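Local coordinates for TRAP dicarboxylate transporter-DctP subunit (Desulfovibrio desulfuricans subsp. desulfuricans, PDB 4NHB), which binds sn-glycerol-3-phosphate and, as a periplasmic solute-binding protein, probably delivers it to a TRAP transporter, at residues M105-M110 / V236-Y241; G149-Y154 / G232-I237. All coordinates share one frame; numbering follows the deposited sequence.

Both contacts use strand 235-243, and their centres lie about 11 Å apart. Along the chain, loop segment 105-110 comes first, then strand segment 149-154; both meet the later stretch 232-241. Interaction 1 brings the loop against V236 and I237, and interaction 2 pairs 232-237, which leads into the same strand, with its sheet neighbour 146-155. V236 and I237 belong to both. The two contacts also touch directly, since M110 N lies 2.9 Å from H233 O, a probable hydrogen bond. Each reaches sn-glycerol-3-phosphate: interaction 1 holds the glycerol hydroxyls, interaction 2 the phosphate. Residues on or paired with strand 235-243 thus reach both ends of the ligand.

Interaction 1 (M105-M110 / V236-Y241); sequences MLETPM and VIHSLY. With G3P (sn-glycerol-3-phosphate), chain P.
E107 OE2 is gripped from two directions in the ligand pocket of this family 7 solute-binding protein. I237 N donates to E107 OE2 at 2.9 Å, with an N-H...O angle of 151°, and meets the lone pair turned away from OE1. The ligand hydroxyl G3P O1 donates to the same E107 OE2 at 2.7 Å. The carboxylate therefore links a strand backbone to the ligand. E107 has CG anti to its carbonyl carbon (chi1 -63°) and an extended chain beyond, which carries the acid group from the loop to strand 235-243. Its other oxygen, OE1, is hydrogen-bonded to T94 and Y178, so both oxygens are held and the carboxylate has little freedom to rotate.

V236 packs beside this group, with V236 CG1 3.2 Å from E107 OE2. H238 reaches the ligand with its ring edge. H238 NE2 and G3P O2 share a hydrogen bond of 2.7 Å, and either could be the donor. NE2 also makes a weak, bent bond to O1. The other ring nitrogen, H238 ND1, is hydrogen-bonded to E43, a second-shell acid that probably fixes the ring and may polarise it.

Behind the polar cluster, L106 faces I237. L106 CB and I237 CB are 4.4 Å apart. The branch of I237 that comes closest is CG1: I237 CG1 lies 3.6 Å from the carbonyl oxygen L106 O.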
loop_
_atom_site.group_PDB
_atom_site.type_symbol
_atom_site.label_atom_id
_atom_site.label_comp_id
_atom_site.label_asym_id
_atom_site.label_seq_id
_atom_site.Cartn_x
_atom_site.Cartn_y
_atom_site.Cartn_z
ATOM N N MET A 105 -6.703 -6.577 -6.048
ATOM C CA MET A 105 -5.719 -7.529 -6.552
ATOM C C MET A 105 -4.282 -6.990 -6.671
ATOM O O MET A 105 -3.370 -7.782 -6.872
ATOM C CB MET A 105 -6.199 -8.124 -7.872
ATOM C CG MET A 105 -7.514 -8.894 -7.710
ATOM S SD MET A 105 -7.961 -9.936 -9.126
ATOM C CE MET A 105 -6.984 -11.358 -8.790
ATOM N N LEU A 106 -4.102 -5.677 -6.512
ATOM C CA LEU A 106 -2.769 -5.081 -6.369
ATOM C C LEU A 106 -2.028 -5.741 -5.202
ATOM O O LEU A 106 -0.804 -5.836 -5.216
ATOM C CB LEU A 106 -2.852 -3.561 -6.169
ATOM C CG LEU A 106 -3.298 -2.730 -7.407
ATOM C CD1 LEU A 106 -3.702 -1.267 -7.093
ATOM C CD2 LEU A 106 -2.233 -2.710 -8.452
ATOM N N GLU A 107 -2.784 -6.194 -4.195
ATOM C CA GLU A 107 -2.222 -6.842 -3.007
ATOM C C GLU A 107 -2.675 -8.316 -2.820
ATOM O O GLU A 107 -2.831 -8.783 -1.713
ATOM C CB GLU A 107 -2.534 -5.979 -1.761
ATOM C CG GLU A 107 -1.890 -4.618 -1.824
ATOM C CD GLU A 107 -2.126 -3.721 -0.615
ATOM O OE1 GLU A 107 -3.086 -3.961 0.156
ATOM O OE2 GLU A 107 -1.333 -2.744 -0.456
ATOM N N THR A 108 -2.842 -9.034 -3.935
ATOM C CA THR A 108 -3.201 -10.469 -3.942
ATOM C C THR A 108 -2.253 -11.235 -3.062
ATOM O O THR A 108 -1.024 -11.199 -3.266
ATOM C CB THR A 108 -3.113 -11.045 -5.386
ATOM O OG1 THR A 108 -4.021 -10.356 -6.234
ATOM C CG2 THR A 108 -3.405 -12.548 -5.439
ATOM N N PRO A 109 -2.790 -11.903 -2.023
ATOM C CA PRO A 109 -1.859 -12.599 -1.143
ATOM C C PRO A 109 -1.115 -13.707 -1.878
ATOM O O PRO A 109 -1.688 -14.336 -2.748
ATOM C CB PRO A 109 -2.769 -13.164 -0.051
ATOM C CG PRO A 109 -3.951 -12.233 -0.022
ATOM C CD PRO A 109 -4.144 -11.819 -1.447
ATOM N N MET A 110 0.147 -13.906 -1.550
ATOM C CA MET A 110 0.914 -15.021 -2.114
ATOM C C MET A 110 1.098 -14.938 -3.617
ATOM O O MET A 110 1.251 -15.965 -4.274
ATOM C CB MET A 110 0.191 -16.343 -1.824
ATOM C CG MET A 110 -0.175 -16.538 -0.392
ATOM S SD MET A 110 1.274 -16.363 0.641
ATOM C CE MET A 110 2.534 -17.225 -0.308
ATOM N N VAL A 236 2.436 -4.721 0.239
ATOM C CA VAL A 236 1.679 -3.513 0.126
ATOM C C VAL A 236 2.131 -2.690 -1.082
ATOM O O VAL A 236 3.310 -2.415 -1.273
ATOM C CB VAL A 236 1.742 -2.666 1.443
ATOM C CG1 VAL A 236 0.935 -1.348 1.355
ATOM C CG2 VAL A 236 1.259 -3.494 2.621
ATOM N N ILE A 237 1.149 -2.324 -1.897
ATOM C CA ILE A 237 1.364 -1.506 -3.095
ATOM C C ILE A 237 0.472 -0.270 -3.001
ATOM O O ILE A 237 -0.747 -0.388 -2.843
ATOM C CB ILE A 237 0.974 -2.288 -4.354
ATOM C CG1 ILE A 237 1.897 -3.508 -4.553
ATOM C CG2 ILE A 237 0.976 -1.374 -5.590
ATOM C CD1 ILE A 237 3.348 -3.162 -4.955
ATOM N N HIS A 238 1.061 0.925 -3.064
ATOM C CA HIS A 238 0.264 2.154 -3.172
ATOM C C HIS A 238 0.446 2.877 -4.507
ATOM O O HIS A 238 1.283 2.498 -5.318
ATOM C CB HIS A 238 0.612 3.080 -2.019
ATOM C CG HIS A 238 -0.041 2.701 -0.733
ATOM N ND1 HIS A 238 -0.235 3.610 0.279
ATOM C CD2 HIS A 238 -0.553 1.520 -0.290
ATOM C CE1 HIS A 238 -0.831 3.015 1.300
ATOM N NE2 HIS A 238 -1.022 1.744 0.991
ATOM N N SER A 239 -0.338 3.923 -4.725
ATOM C CA SER A 239 -0.278 4.730 -5.948
ATOM C C SER A 239 -0.496 6.171 -5.648
ATOM O O SER A 239 -1.086 6.519 -4.637
ATOM C CB SER A 239 -1.343 4.324 -6.965
ATOM O OG SER A 239 -1.293 2.947 -7.186
ATOM N N LEU A 240 -0.025 7.019 -6.547
ATOM C CA LEU A 240 -0.455 8.405 -6.565
ATOM C C LEU A 240 -1.667 8.482 -7.492
ATOM O O LEU A 240 -1.628 8.010 -8.645
ATOM C CB LEU A 240 0.646 9.350 -7.065
ATOM C CG LEU A 240 1.991 9.310 -6.327
ATOM C CD1 LEU A 240 2.927 10.333 -6.953
ATOM C CD2 LEU A 240 1.824 9.565 -4.831
ATOM N N TYR A 241 -2.757 9.018 -6.963
ATOM C CA TYR A 241 -3.987 9.151 -7.747
ATOM C C TYR A 241 -4.223 10.608 -8.028
ATOM O O TYR A 241 -3.917 11.441 -7.184
ATOM C CB TYR A 241 -5.151 8.612 -6.956
ATOM C CG TYR A 241 -5.161 7.108 -6.723
ATOM C CD1 TYR A 241 -4.511 6.547 -5.634
ATOM C CD2 TYR A 241 -5.837 6.253 -7.590
ATOM C CE1 TYR A 241 -4.534 5.178 -5.414
ATOM C CE2 TYR A 241 -5.858 4.904 -7.388
ATOM C CZ TYR A 241 -5.223 4.350 -6.314
ATOM O OH TYR A 241 -5.288 2.968 -6.105
HETATM O O1 G3P P . -2.911 -0.775 0.615
HETATM C C1 G3P P . -3.664 -1.040 1.762
HETATM C C2 G3P P . -2.811 -0.811 3.016
HETATM O O2 G3P P . -2.356 0.516 3.025
HETATM C C3 G3P P . -3.660 -1.083 4.268
HETATM O O1P G3P P . -2.820 -1.458 5.312
HETATM O O4P G3P P . -1.609 0.635 5.595
HETATM O O2P G3P P . -3.743 0.254 6.928
HETATM O O3P G3P P . -1.665 -0.983 7.534
HETATM P P G3P P . -2.445 -0.313 6.407
#

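Interaction 2 (G149-Y154 / G232-I237); sequences GFRHFY and GHILVI. With G3P (sn-glycerol-3-phosphate), chain P.
R151 and I234 are joined through their backbones: R151 N donates to I234 O at 2.8 Å. This belongs to an antiparallel pairing in the mixed sheet of the solute-binding fold. G149 and V236 form a hydrogen-bonded pair, F150 and L235 a non-hydrogen-bonded one. V236 N donates to G149 O at 3.1 Å. R151 O takes G232 N at 2.8 Å, and H233 CE1 also lies close to it. G149 N, in contrast, is buried without a partner.

The R151 side chain bends at chi3 (73°) and brings its guanidinium to the phosphate end of the ligand. R151 NH2 bonds the ester oxygen G3P O1P at 2.9 Å, and R151 NH1 bonds the terminal oxygen G3P O3P at 3.1 Å. NE forms a salt bridge with D210, whose OD2 also accepts H233 NE2. This shared acid probably holds R151 and H233 in place. H233 ND1 is hydrogen-bonded to S231 OG, and H152 ND1 to S231 N. V236 CG2 lies across the arginine, 3.4 Å from R151 NH2.

On the sheet face that carries F150 and L235, L235 CB sits over the F150 ring in a CH-pi contact, 3.9 Å from its centroid. The F153 ring lies beside that of H233, nearly parallel (23°) but slid apart, with little overlap.

Strand 208-212 supplies D210 beside R151 and F153, while helix 176-184 packs on I234 and V236 and sets F181 against the H233 ring.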
loop_
_atom_site.group_PDB
_atom_site.type_symbol
_atom_site.label_atom_id
_atom_site.label_comp_id
_atom_site.label_asym_id
_atom_site.label_seq_id
_atom_site.Cartn_x
_atom_site.Cartn_y
_atom_site.Cartn_z
ATOM N N GLY A 149 6.143 -2.422 1.083
ATOM C CA GLY A 149 6.871 -3.564 1.574
ATOM C C GLY A 149 5.994 -4.735 1.947
ATOM O O GLY A 149 4.802 -4.581 2.185
ATOM N N PHE A 150 6.603 -5.922 2.006
ATOM C CA PHE A 150 5.936 -7.103 2.458
ATOM C C PHE A 150 5.481 -7.002 3.915
ATOM O O PHE A 150 6.174 -6.427 4.743
ATOM C CB PHE A 150 6.852 -8.326 2.276
ATOM C CG PHE A 150 6.935 -8.800 0.828
ATOM C CD1 PHE A 150 5.929 -9.600 0.276
ATOM C CD2 PHE A 150 8.002 -8.416 0.032
ATOM C CE1 PHE A 150 6.003 -10.033 -1.065
ATOM C CE2 PHE A 150 8.084 -8.841 -1.314
ATOM C CZ PHE A 150 7.093 -9.644 -1.853
ATOM N N ARG A 151 4.307 -7.574 4.201
ATOM C CA ARG A 151 3.743 -7.494 5.566
ATOM C C ARG A 151 4.280 -8.636 6.420
ATOM O O ARG A 151 4.308 -9.783 5.972
ATOM C CB ARG A 151 2.208 -7.546 5.546
ATOM C CG ARG A 151 1.551 -6.506 4.585
ATOM C CD ARG A 151 0.033 -6.399 4.771
ATOM N NE ARG A 151 -0.331 -5.718 6.010
ATOM C CZ ARG A 151 -0.877 -4.507 6.094
ATOM N NH1 ARG A 151 -1.121 -3.979 7.275
ATOM N NH2 ARG A 151 -1.185 -3.809 5.015
ATOM N N HIS A 152 4.690 -8.300 7.640
ATOM C CA HIS A 152 5.198 -9.245 8.632
ATOM C C HIS A 152 4.412 -9.063 9.928
ATOM O O HIS A 152 3.975 -7.938 10.238
ATOM C CB HIS A 152 6.682 -8.975 8.885
ATOM C CG HIS A 152 7.501 -9.026 7.639
ATOM N ND1 HIS A 152 7.494 -10.124 6.810
ATOM C CD2 HIS A 152 8.308 -8.111 7.047
ATOM C CE1 HIS A 152 8.293 -9.902 5.782
ATOM N NE2 HIS A 152 8.791 -8.679 5.892
ATOM N N PHE A 153 4.242 -10.147 10.678
ATOM C CA PHE A 153 3.489 -10.078 11.933
ATOM C C PHE A 153 4.273 -9.370 13.022
ATOM O O PHE A 153 5.490 -9.487 13.095
ATOM C CB PHE A 153 3.068 -11.478 12.404
ATOM C CG PHE A 153 2.046 -12.093 11.533
ATOM C CD1 PHE A 153 0.734 -11.716 11.638
ATOM C CD2 PHE A 153 2.408 -13.018 10.563
ATOM C CE1 PHE A 153 -0.230 -12.257 10.813
ATOM C CE2 PHE A 153 1.467 -13.552 9.731
ATOM C CZ PHE A 153 0.136 -13.178 9.862
ATOM N N TYR A 154 3.559 -8.599 13.838
ATOM C CA TYR A 154 4.093 -8.063 15.073
ATOM C C TYR A 154 3.110 -8.447 16.210
ATOM O O TYR A 154 1.897 -8.423 16.003
ATOM C CB TYR A 154 4.270 -6.532 15.004
ATOM C CG TYR A 154 3.010 -5.752 14.663
ATOM C CD1 TYR A 154 2.151 -5.329 15.664
ATOM C CD2 TYR A 154 2.676 -5.430 13.332
ATOM C CE1 TYR A 154 1.027 -4.645 15.381
ATOM C CE2 TYR A 154 1.553 -4.734 13.047
ATOM C CZ TYR A 154 0.711 -4.339 14.073
ATOM O OH TYR A 154 -0.438 -3.621 13.846
ATOM N N GLY A 232 5.302 -12.200 4.954
ATOM C CA GLY A 232 5.312 -11.591 3.638
ATOM C C GLY A 232 4.181 -12.121 2.801
ATOM O O GLY A 232 4.312 -12.270 1.610
ATOM N N HIS A 233 3.061 -12.401 3.463
ATOM C CA HIS A 233 1.867 -12.938 2.844
ATOM C C HIS A 233 1.220 -11.981 1.864
ATOM O O HIS A 233 0.511 -12.402 0.947
ATOM C CB HIS A 233 0.874 -13.289 3.921
ATOM C CG HIS A 233 0.799 -12.269 5.010
ATOM N ND1 HIS A 233 1.739 -12.184 6.012
ATOM C CD2 HIS A 233 -0.110 -11.296 5.263
ATOM C CE1 HIS A 233 1.423 -11.195 6.831
ATOM N NE2 HIS A 233 0.308 -10.639 6.399
ATOM N N ILE A 234 1.425 -10.685 2.097
ATOM C CA ILE A 234 0.981 -9.637 1.173
ATOM C C ILE A 234 2.098 -8.582 0.997
ATOM O O ILE A 234 2.775 -8.243 1.958
ATOM C CB ILE A 234 -0.214 -8.916 1.720
ATOM C CG1 ILE A 234 -1.454 -9.805 1.648
ATOM C CG2 ILE A 234 -0.468 -7.608 0.934
ATOM C CD1 ILE A 234 -2.589 -9.303 2.436
ATOM N N LEU A 235 2.240 -8.069 -0.218
ATOM C CA LEU A 235 3.126 -6.932 -0.501
ATOM C C LEU A 235 2.248 -5.698 -0.639
ATOM O O LEU A 235 1.390 -5.640 -1.498
ATOM C CB LEU A 235 3.898 -7.187 -1.795
ATOM C CG LEU A 235 4.585 -5.977 -2.425
ATOM C CD1 LEU A 235 5.649 -5.368 -1.469
ATOM C CD2 LEU A 235 5.208 -6.365 -3.757
ATOM N N VAL A 236 2.436 -4.721 0.239
ATOM C CA VAL A 236 1.679 -3.513 0.126
ATOM C C VAL A 236 2.131 -2.690 -1.082
ATOM O O VAL A 236 3.310 -2.415 -1.273
ATOM C CB VAL A 236 1.742 -2.666 1.443
ATOM C CG1 VAL A 236 0.935 -1.348 1.355
ATOM C CG2 VAL A 236 1.259 -3.494 2.621
ATOM N N ILE A 237 1.149 -2.324 -1.897
ATOM C CA ILE A 237 1.364 -1.506 -3.095
ATOM C C ILE A 237 0.472 -0.270 -3.001
ATOM O O ILE A 237 -0.747 -0.388 -2.843
ATOM C CB ILE A 237 0.974 -2.288 -4.354
ATOM C CG1 ILE A 237 1.897 -3.508 -4.553
ATOM C CG2 ILE A 237 0.976 -1.374 -5.590
ATOM C CD1 ILE A 237 3.348 -3.162 -4.955
HETATM O O1 G3P P . -2.911 -0.775 0.615
HETATM C C1 G3P P . -3.664 -1.040 1.762
HETATM C C2 G3P P . -2.811 -0.811 3.016
HETATM O O2 G3P P . -2.356 0.516 3.025
HETATM C C3 G3P P . -3.660 -1.083 4.268
HETATM O O1P G3P P . -2.820 -1.458 5.312
HETATM O O4P G3P P . -1.609 0.635 5.595
HETATM O O2P G3P P . -3.743 0.254 6.928
HETATM O O3P G3P P . -1.665 -0.983 7.534
HETATM P P G3P P . -2.445 -0.313 6.407
#